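Local coordinates for protein toll-like receptor 6, Variable lymphocyte receptor B (Mus musculus, PDB 3A79) that probably senses bacterial diacylated lipopeptides in partnership with Toll-like receptor 2, here as an ectodomain fused to part of a hagfish variable lymphocyte receptor, at residues Ile88-Phe96 against Leu112-Met120; Tyr181-Leu191 against Phe209-Val217. All coordinates share one frame; numbering follows the deposited sequence.

Interaction 1 of 2, residues Ile88-Phe96 against Leu112-Met120; sequences IRSLDFHVF and LQNISCCPM. With NAG (2-acetamido-2-deoxy-beta-D-glucopyranose), chain L.
Successive turns of the leucine-rich-repeat solenoid, within the Toll-like receptor 6 part, meet as a short parallel strand pair, Ser90-Leu91 beside Asn114-Ile115, with Phe93 packed against Ser116, Pro119 and Met120 beyond it. Ser116 N gives a nearly straight bond (164°) to Leu91 O at 3.1 Å, in the carbonyl plane, and Gln113 N reaches Arg89 O at 3.1 Å; the return bond from Leu91 N to Asn114 O is weak. Leu91 CB packs on Leu112 CD2. Past the strands, Phe93 turns toward the second turn with CG opposite its carbonyl carbon (chi1 -76°). Pro119 CA lies over one face of its ring, 3.9 Å from the centroid, a CH-pi contact, while Ser116 O meets the ring edge in plane and Ile115 CG2 touches CE1 obliquely. Met120 crosses Phe93 and Phe96 at about right angles, its SD 4.0 Å from the Phe96 centroid in an oblique Met-aromatic contact. With an alanine at Phe93, Pro119 and Ile115 would probably lose their aromatic partner and a gap would open between the turns. Backbone bonds thus set the spacing of the strands, whereas aromatic, proline and sulfur contacts bind the loops that follow, near the Cys117-Cys139 disulfide.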
loop_
_atom_site.group_PDB
_atom_site.type_symbol
_atom_site.label_atom_id
_atom_site.label_comp_id
_atom_site.label_asym_id
_atom_site.label_seq_id
_atom_site.Cartn_x
_atom_site.Cartn_y
_atom_site.Cartn_z
ATOM N N ILE B 88 24.297 30.429 32.202
ATOM C CA ILE B 88 24.712 31.794 32.506
ATOM C C ILE B 88 23.554 32.626 33.051
ATOM O O ILE B 88 22.466 32.653 32.460
ATOM C CB ILE B 88 25.251 32.490 31.258
ATOM C CG1 ILE B 88 26.336 31.644 30.613
ATOM C CG2 ILE B 88 25.780 33.869 31.598
ATOM C CD1 ILE B 88 26.778 32.174 29.275
ATOM N N ARG B 89 23.795 33.311 34.168
ATOM C CA ARG B 89 22.753 34.118 34.811
ATOM C C ARG B 89 22.862 35.593 34.451
ATOM O O ARG B 89 21.876 36.223 34.085
ATOM C CB ARG B 89 22.749 33.915 36.330
ATOM C CG ARG B 89 22.071 32.618 36.733
ATOM C CD ARG B 89 22.052 32.377 38.230
ATOM N NE ARG B 89 21.485 31.059 38.519
ATOM C CZ ARG B 89 22.187 30.012 38.941
ATOM N NH1 ARG B 89 23.495 30.125 39.152
ATOM N NH2 ARG B 89 21.577 28.854 39.165
ATOM N N SER B 90 24.067 36.135 34.540
ATOM C CA SER B 90 24.311 37.494 34.099
ATOM C C SER B 90 25.202 37.500 32.857
ATOM O O SER B 90 26.018 36.597 32.660
ATOM C CB SER B 90 24.966 38.290 35.215
ATOM O OG SER B 90 24.777 39.677 35.009
ATOM N N LEU B 91 25.041 38.514 32.013
ATOM C CA LEU B 91 25.911 38.675 30.856
ATOM C C LEU B 91 26.365 40.125 30.721
ATOM O O LEU B 91 25.565 41.003 30.410
ATOM C CB LEU B 91 25.202 38.239 29.575
ATOM C CG LEU B 91 26.124 37.691 28.485
ATOM C CD1 LEU B 91 25.582 38.023 27.103
ATOM C CD2 LEU B 91 27.537 38.231 28.659
ATOM N N ASP B 92 27.652 40.364 30.947
ATOM C CA ASP B 92 28.222 41.694 30.816
ATOM C C ASP B 92 28.812 41.888 29.412
ATOM O O ASP B 92 29.828 41.293 29.082
ATOM C CB ASP B 92 29.280 41.901 31.901
ATOM C CG ASP B 92 29.816 43.330 31.950
ATOM O OD1 ASP B 92 29.544 44.116 31.017
ATOM O OD2 ASP B 92 30.521 43.665 32.929
ATOM N N PHE B 93 28.171 42.717 28.589
ATOM C CA PHE B 93 28.623 42.938 27.213
ATOM C C PHE B 93 29.989 43.609 27.080
ATOM O O PHE B 93 30.491 43.763 25.973
ATOM C CB PHE B 93 27.607 43.752 26.413
ATOM C CG PHE B 93 26.411 42.973 25.981
ATOM C CD1 PHE B 93 25.139 43.385 26.327
ATOM C CD2 PHE B 93 26.552 41.829 25.227
ATOM C CE1 PHE B 93 24.025 42.661 25.926
ATOM C CE2 PHE B 93 25.440 41.100 24.828
ATOM C CZ PHE B 93 24.175 41.518 25.180
ATOM N N HIS B 94 30.582 44.032 28.189
ATOM C CA HIS B 94 31.914 44.631 28.124
ATOM C C HIS B 94 32.941 43.502 28.081
ATOM O O HIS B 94 34.047 43.637 27.548
ATOM C CB HIS B 94 32.159 45.564 29.315
ATOM C CG HIS B 94 33.463 46.300 29.248
ATOM N ND1 HIS B 94 33.682 47.348 28.378
ATOM C CD2 HIS B 94 34.619 46.135 29.936
ATOM C CE1 HIS B 94 34.914 47.798 28.535
ATOM N NE2 HIS B 94 35.505 47.079 29.474
ATOM N N VAL B 95 32.544 42.375 28.651
ATOM C CA VAL B 95 33.315 41.148 28.593
ATOM C C VAL B 95 33.907 40.881 27.195
ATOM O O VAL B 95 35.016 40.366 27.080
ATOM C CB VAL B 95 32.430 39.981 29.075
ATOM C CG1 VAL B 95 32.583 38.753 28.188
ATOM C CG2 VAL B 95 32.680 39.702 30.562
ATOM N N PHE B 96 33.178 41.255 26.144
ATOM C CA PHE B 96 33.641 41.076 24.763
ATOM C C PHE B 96 34.553 42.203 24.253
ATOM O O PHE B 96 34.666 42.412 23.041
ATOM C CB PHE B 96 32.453 40.952 23.805
ATOM C CG PHE B 96 31.510 39.844 24.140
ATOM C CD1 PHE B 96 30.246 40.118 24.620
ATOM C CD2 PHE B 96 31.876 38.530 23.962
ATOM C CE1 PHE B 96 29.364 39.101 24.924
ATOM C CE2 PHE B 96 31.001 37.501 24.274
ATOM C CZ PHE B 96 29.741 37.791 24.756
ATOM N N LEU B 112 19.579 33.732 31.857
ATOM C CA LEU B 112 19.817 35.162 31.915
ATOM C C LEU B 112 18.676 35.924 32.591
ATOM O O LEU B 112 17.510 35.548 32.478
ATOM C CB LEU B 112 20.045 35.700 30.502
ATOM C CG LEU B 112 21.353 35.294 29.824
ATOM C CD1 LEU B 112 21.423 35.868 28.414
ATOM C CD2 LEU B 112 22.516 35.768 30.663
ATOM N N GLN B 113 19.027 37.001 33.288
ATOM C CA GLN B 113 18.048 37.867 33.928
ATOM C C GLN B 113 18.556 39.314 33.991
ATOM O O GLN B 113 17.761 40.251 34.059
ATOM C CB GLN B 113 17.703 37.344 35.323
ATOM C CG GLN B 113 18.877 37.322 36.290
ATOM C CD GLN B 113 18.553 36.622 37.601
ATOM O OE1 GLN B 113 17.553 35.902 37.701
ATOM N NE2 GLN B 113 19.403 36.828 38.617
ATOM N N ASN B 114 19.877 39.488 33.977
ATOM C CA ASN B 114 20.498 40.811 33.909
ATOM C C ASN B 114 21.422 40.863 32.680
ATOM O O ASN B 114 21.917 39.830 32.232
ATOM C CB ASN B 114 21.260 41.118 35.216
ATOM C CG ASN B 114 21.563 42.631 35.416
ATOM O OD1 ASN B 114 21.013 43.495 34.729
ATOM N ND2 ASN B 114 22.438 42.936 36.378
ATOM N N ILE B 115 21.652 42.060 32.142
ATOM C CA ILE B 115 22.389 42.237 30.889
ATOM C C ILE B 115 22.942 43.671 30.740
ATOM O O ILE B 115 22.217 44.646 30.925
ATOM C CB ILE B 115 21.468 41.903 29.683
ATOM C CG1 ILE B 115 21.555 40.439 29.310
ATOM C CG2 ILE B 115 21.833 42.690 28.457
ATOM C CD1 ILE B 115 21.055 40.202 27.923
ATOM N N SER B 116 24.225 43.809 30.414
ATOM C CA SER B 116 24.773 45.131 30.109
ATOM C C SER B 116 23.871 45.800 29.080
ATOM O O SER B 116 23.342 45.136 28.193
ATOM C CB SER B 116 26.208 45.038 29.573
ATOM O OG SER B 116 26.629 46.268 28.989
ATOM N N CYS B 117 23.688 47.110 29.197
ATOM C CA CYS B 117 22.769 47.812 28.304
ATOM C C CYS B 117 23.344 48.049 26.903
ATOM O O CYS B 117 22.594 48.287 25.951
ATOM C CB CYS B 117 22.288 49.126 28.930
ATOM S SG CYS B 117 20.712 49.041 29.859
ATOM N N CYS B 118 24.666 47.964 26.762
ATOM C CA CYS B 118 25.277 48.233 25.463
ATOM C C CYS B 118 26.001 47.046 24.816
ATOM O O CYS B 118 27.195 46.829 25.061
ATOM C CB CYS B 118 26.206 49.435 25.544
ATOM S SG CYS B 118 26.465 50.196 23.941
ATOM N N PRO B 119 25.270 46.284 23.978
ATOM C CA PRO B 119 25.774 45.195 23.142
ATOM C C PRO B 119 26.746 45.707 22.097
ATOM O O PRO B 119 26.606 46.835 21.629
ATOM C CB PRO B 119 24.512 44.687 22.437
ATOM C CG PRO B 119 23.414 45.062 23.318
ATOM C CD PRO B 119 23.806 46.393 23.879
ATOM N N MET B 120 27.710 44.870 21.724
ATOM C CA MET B 120 28.737 45.251 20.757
ATOM C C MET B 120 28.143 45.642 19.400
ATOM O O MET B 120 27.273 44.957 18.853
ATOM C CB MET B 120 29.791 44.143 20.616
ATOM C CG MET B 120 29.210 42.731 20.511
ATOM S SD MET B 120 29.405 41.717 21.988
ATOM C CE MET B 120 29.802 42.999 23.167
HETATM C C1 NAG L . 28.556 52.502 18.908
HETATM C C2 NAG L . 29.645 52.365 19.994
HETATM C C3 NAG L . 31.015 53.006 19.653
HETATM C C4 NAG L . 31.458 52.498 18.277
HETATM C C5 NAG L . 30.353 52.663 17.230
HETATM C C6 NAG L . 30.773 51.913 15.971
HETATM C C7 NAG L . 28.984 51.944 22.267
HETATM C C8 NAG L . 29.125 52.461 23.670
HETATM N N2 NAG L . 29.128 52.819 21.274
HETATM O O3 NAG L . 32.029 52.765 20.642
HETATM O O4 NAG L . 32.635 53.143 17.810
HETATM O O5 NAG L . 29.068 52.185 17.615
HETATM O O6 NAG L . 29.677 51.839 15.091
HETATM O O7 NAG L . 28.750 50.751 22.060
#

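Interaction 2 of 2, residues Tyr181-Leu191 against Phe209-Val217; sequences YHIKGGETESL and FSVQVNMSV. With NAG (2-acetamido-2-deoxy-beta-D-glucopyranose), chain M.
Tyr181 points its ring into the 209-217 segment, the neighbouring turn of the leucine-rich-repeat solenoid in the Toll-like receptor 6 part, and meets it on several fronts. The side chain leaves with CG opposite the backbone N (chi1 163°), which carries the ring to Ser210-Val213: Ser210 O lies at the CE2 edge in the ring plane, 3.4 Å from CE2, Val213 CG2 comes obliquely near CE1, and the Val211 side chain crosses the tyrosine obliquely, CG2 near CE2. At the far end Tyr181 OH accepts a nearly straight bond (168°) from Gln212 N at 3.1 Å. Gln212 runs extended beyond CG, its amide plane turned 70° from the tyrosine ring, and Ile183 crosses it at about a right angle, laying CD1 against the aliphatic stem and the amide. From the loop before strand 190-191, Thr188 comes across obliquely; its hydroxyl makes a weak bond to Gln212 O, and its methyl CG2 touches Asn214 CB. Val213 CG2 also touches Glu189 CB, at 3.7 Å; the carboxylate of Glu189 is engaged elsewhere, by Phe158 N. Farther on, the two segments pair as parallel strands: Asn214 N bonds to Glu189 O in the carbonyl plane, Leu191 N to Asn214 O at 2.9 Å and Ser216 N to Leu191 O. Leu191 and Met215 lie side by side, pointing the same way, CD2 4.1 Å from CE. On the other face Asn214 ND2 carries an N-linked sugar at an Asn-Met-Ser sequon, and Ser216 OG hydrogen-bonds sugar O6 at 2.9 Å. The contact is thus two-sided: a phenol and apolar groups tie the loops inside the solenoid, while the sugar on Asn214, also held by Ser216, lies on the face of the strand pair carrying Ser190 and Asn214, opposite Leu191 and Met215.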
loop_
_atom_site.group_PDB
_atom_site.type_symbol
_atom_site.label_atom_id
_atom_site.label_comp_id
_atom_site.label_asym_id
_atom_site.label_seq_id
_atom_site.Cartn_x
_atom_site.Cartn_y
_atom_site.Cartn_z
ATOM N N TYR B 181 5.618 33.600 30.260
ATOM C CA TYR B 181 4.481 34.517 30.382
ATOM C C TYR B 181 3.205 33.922 30.979
ATOM O O TYR B 181 2.706 32.901 30.524
ATOM C CB TYR B 181 4.162 35.135 29.016
ATOM C CG TYR B 181 2.791 35.760 28.913
ATOM C CD1 TYR B 181 2.634 37.139 28.968
ATOM C CD2 TYR B 181 1.652 34.974 28.751
ATOM C CE1 TYR B 181 1.383 37.721 28.864
ATOM C CE2 TYR B 181 0.392 35.548 28.655
ATOM C CZ TYR B 181 0.265 36.924 28.712
ATOM O OH TYR B 181 -0.976 37.512 28.617
ATOM N N HIS B 182 2.671 34.598 31.991
ATOM C CA HIS B 182 1.399 34.232 32.590
ATOM C C HIS B 182 0.486 35.439 32.438
ATOM O O HIS B 182 0.977 36.548 32.242
ATOM C CB HIS B 182 1.595 33.851 34.062
ATOM C CG HIS B 182 2.707 32.865 34.286
ATOM N ND1 HIS B 182 2.566 31.512 34.051
ATOM C CD2 HIS B 182 3.983 33.039 34.708
ATOM C CE1 HIS B 182 3.704 30.897 34.323
ATOM N NE2 HIS B 182 4.581 31.800 34.723
ATOM N N ILE B 183 -0.828 35.217 32.484
ATOM C CA ILE B 183 -1.821 36.293 32.418
ATOM C C ILE B 183 -1.760 37.107 33.695
ATOM O O ILE B 183 -1.419 36.572 34.748
ATOM C CB ILE B 183 -3.255 35.737 32.307
ATOM C CG1 ILE B 183 -3.562 35.269 30.888
ATOM C CG2 ILE B 183 -4.264 36.800 32.688
ATOM C CD1 ILE B 183 -3.648 36.399 29.891
ATOM N N LYS B 184 -2.085 38.395 33.618
ATOM C CA LYS B 184 -2.143 39.218 34.828
ATOM C C LYS B 184 -3.478 39.937 35.061
ATOM O O LYS B 184 -4.540 39.428 34.706
ATOM C CB LYS B 184 -0.963 40.193 34.897
ATOM C CG LYS B 184 0.266 39.617 35.610
ATOM C CD LYS B 184 -0.074 39.117 37.026
ATOM C CE LYS B 184 -0.596 40.232 37.944
ATOM N NZ LYS B 184 -0.927 39.741 39.320
ATOM N N GLY B 185 -3.407 41.118 35.670
ATOM C CA GLY B 185 -4.588 41.826 36.137
ATOM C C GLY B 185 -5.537 42.374 35.084
ATOM O O GLY B 185 -6.120 43.444 35.269
ATOM N N GLY B 186 -5.695 41.645 33.983
ATOM C CA GLY B 186 -6.651 42.007 32.950
ATOM C C GLY B 186 -6.302 43.257 32.163
ATOM O O GLY B 186 -6.745 43.414 31.026
ATOM N N GLU B 187 -5.516 44.145 32.769
ATOM C CA GLU B 187 -5.095 45.395 32.133
ATOM C C GLU B 187 -4.196 45.111 30.935
ATOM O O GLU B 187 -2.990 45.360 30.979
ATOM C CB GLU B 187 -4.348 46.262 33.142
ATOM C CG GLU B 187 -4.996 46.291 34.516
ATOM C CD GLU B 187 -4.061 46.807 35.592
ATOM O OE1 GLU B 187 -2.831 46.775 35.374
ATOM O OE2 GLU B 187 -4.559 47.242 36.655
ATOM N N THR B 188 -4.806 44.602 29.866
ATOM C CA THR B 188 -4.087 44.055 28.713
ATOM C C THR B 188 -2.727 44.695 28.408
ATOM O O THR B 188 -2.591 45.915 28.285
ATOM C CB THR B 188 -4.985 44.002 27.440
ATOM O OG1 THR B 188 -5.598 42.709 27.346
ATOM C CG2 THR B 188 -4.171 44.263 26.175
ATOM N N GLU B 189 -1.722 43.836 28.306
ATOM C CA GLU B 189 -0.383 44.252 27.949
ATOM C C GLU B 189 -0.343 44.538 26.440
ATOM O O GLU B 189 -1.040 43.895 25.654
ATOM C CB GLU B 189 0.624 43.163 28.367
ATOM C CG GLU B 189 0.337 42.550 29.762
ATOM C CD GLU B 189 1.342 41.464 30.220
ATOM O OE1 GLU B 189 2.524 41.492 29.806
ATOM O OE2 GLU B 189 0.945 40.583 31.020
ATOM N N SER B 190 0.441 45.527 26.035
ATOM C CA SER B 190 0.589 45.818 24.622
ATOM C C SER B 190 2.040 45.589 24.265
ATOM O O SER B 190 2.882 45.395 25.140
ATOM C CB SER B 190 0.210 47.266 24.312
ATOM O OG SER B 190 -1.022 47.630 24.920
ATOM N N LEU B 191 2.339 45.611 22.976
ATOM C CA LEU B 191 3.716 45.544 22.531
ATOM C C LEU B 191 3.810 45.853 21.051
ATOM O O LEU B 191 3.245 45.154 20.216
ATOM C CB LEU B 191 4.306 44.171 22.811
ATOM C CG LEU B 191 5.765 44.080 22.388
ATOM C CD1 LEU B 191 6.575 45.004 23.289
ATOM C CD2 LEU B 191 6.257 42.627 22.423
ATOM N N PHE B 209 -3.193 27.741 25.041
ATOM C CA PHE B 209 -2.660 29.023 24.610
ATOM C C PHE B 209 -3.416 30.116 25.331
ATOM O O PHE B 209 -4.644 30.183 25.244
ATOM C CB PHE B 209 -2.844 29.180 23.102
ATOM C CG PHE B 209 -2.649 30.587 22.607
ATOM C CD1 PHE B 209 -1.402 31.016 22.165
ATOM C CD2 PHE B 209 -3.711 31.479 22.575
ATOM C CE1 PHE B 209 -1.223 32.310 21.706
ATOM C CE2 PHE B 209 -3.534 32.769 22.121
ATOM C CZ PHE B 209 -2.288 33.187 21.685
ATOM N N SER B 210 -2.702 30.975 26.051
ATOM C CA SER B 210 -3.397 31.978 26.849
ATOM C C SER B 210 -2.732 33.340 26.810
ATOM O O SER B 210 -2.492 33.943 27.842
ATOM C CB SER B 210 -3.556 31.505 28.298
ATOM O OG SER B 210 -2.342 31.633 29.017
ATOM N N VAL B 211 -2.439 33.838 25.620
ATOM C CA VAL B 211 -1.834 35.154 25.535
ATOM C C VAL B 211 -2.856 36.262 25.256
ATOM O O VAL B 211 -3.659 36.176 24.318
ATOM C CB VAL B 211 -0.694 35.191 24.522
ATOM C CG1 VAL B 211 -0.066 36.564 24.499
ATOM C CG2 VAL B 211 0.328 34.182 24.897
ATOM N N GLN B 212 -2.808 37.295 26.096
ATOM C CA GLN B 212 -3.694 38.443 25.984
ATOM C C GLN B 212 -2.957 39.731 25.604
ATOM O O GLN B 212 -3.552 40.798 25.578
ATOM C CB GLN B 212 -4.454 38.651 27.297
ATOM C CG GLN B 212 -5.714 37.810 27.457
ATOM C CD GLN B 212 -6.367 37.992 28.820
ATOM O OE1 GLN B 212 -6.698 37.017 29.492
ATOM N NE2 GLN B 212 -6.543 39.247 29.239
ATOM N N VAL B 213 -1.665 39.635 25.327
ATOM C CA VAL B 213 -0.891 40.779 24.870
ATOM C C VAL B 213 -1.386 41.289 23.519
ATOM O O VAL B 213 -1.536 40.521 22.564
ATOM C CB VAL B 213 0.611 40.416 24.741
ATOM C CG1 VAL B 213 1.343 41.426 23.881
ATOM C CG2 VAL B 213 1.258 40.299 26.111
ATOM N N ASN B 214 -1.638 42.594 23.450
ATOM C CA ASN B 214 -2.008 43.265 22.205
ATOM C C ASN B 214 -0.745 43.567 21.380
ATOM O O ASN B 214 0.027 44.463 21.725
ATOM C CB ASN B 214 -2.793 44.549 22.530
ATOM C CG ASN B 214 -3.530 45.138 21.320
ATOM O OD1 ASN B 214 -3.620 44.514 20.265
ATOM N ND2 ASN B 214 -4.076 46.356 21.491
ATOM N N MET B 215 -0.523 42.815 20.303
ATOM C CA MET B 215 0.696 42.982 19.509
ATOM C C MET B 215 0.512 43.669 18.172
ATOM O O MET B 215 -0.021 43.085 17.234
ATOM C CB MET B 215 1.369 41.639 19.252
ATOM C CG MET B 215 1.870 40.985 20.496
ATOM S SD MET B 215 3.350 40.040 20.183
ATOM C CE MET B 215 3.653 39.449 21.847
ATOM N N SER B 216 0.996 44.896 18.070
ATOM C CA SER B 216 0.980 45.582 16.790
ATOM C C SER B 216 2.220 45.285 15.941
ATOM O O SER B 216 3.306 45.015 16.459
ATOM C CB SER B 216 0.823 47.083 17.000
ATOM O OG SER B 216 -0.407 47.350 17.642
ATOM N N VAL B 217 2.035 45.316 14.627
ATOM C CA VAL B 217 3.143 45.283 13.696
ATOM C C VAL B 217 2.786 46.168 12.518
ATOM O O VAL B 217 1.626 46.234 12.130
ATOM C CB VAL B 217 3.421 43.856 13.182
ATOM C CG1 VAL B 217 4.494 43.876 12.104
ATOM C CG2 VAL B 217 3.849 42.961 14.321
HETATM C C1 NAG M . -4.263 47.103 20.256
HETATM C C2 NAG M . -5.619 47.824 20.292
HETATM C C3 NAG M . -5.807 48.648 19.021
HETATM C C4 NAG M . -4.689 49.672 18.903
HETATM C C5 NAG M . -3.286 49.044 19.009
HETATM C C6 NAG M . -2.256 50.166 19.272
HETATM C C7 NAG M . -6.843 45.764 21.058
HETATM C C8 NAG M . -6.923 45.713 22.559
HETATM N N2 NAG M . -6.797 46.979 20.505
HETATM O O3 NAG M . -7.054 49.312 19.042
HETATM O O4 NAG M . -4.855 50.365 17.681
HETATM O O5 NAG M . -3.197 48.038 20.025
HETATM O O6 NAG M . -0.891 49.842 19.065
HETATM O O7 NAG M . -6.851 44.722 20.394
#

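Overall arrangement
Both contacts join successive turns of the leucine-rich-repeat solenoid in the Toll-like receptor 6 part; aromatic packing follows the short parallel strands in interaction 1 and precedes them in interaction 2. They follow one another along the chain, interaction 1 closing before interaction 2 opens, and lie on the same side of the chain's centre. Their centres are about 27 Å apart and their nearest atoms about 12 Å, so they do not touch. Interaction 1 lies about 37 Å from the chain centre and interaction 2 about 31 Å. The glycans differ: segment 209-217 carries its sugar covalently, whereas 112-120 merely neighbours one through Cys118. Neither sugar marks a binding pocket.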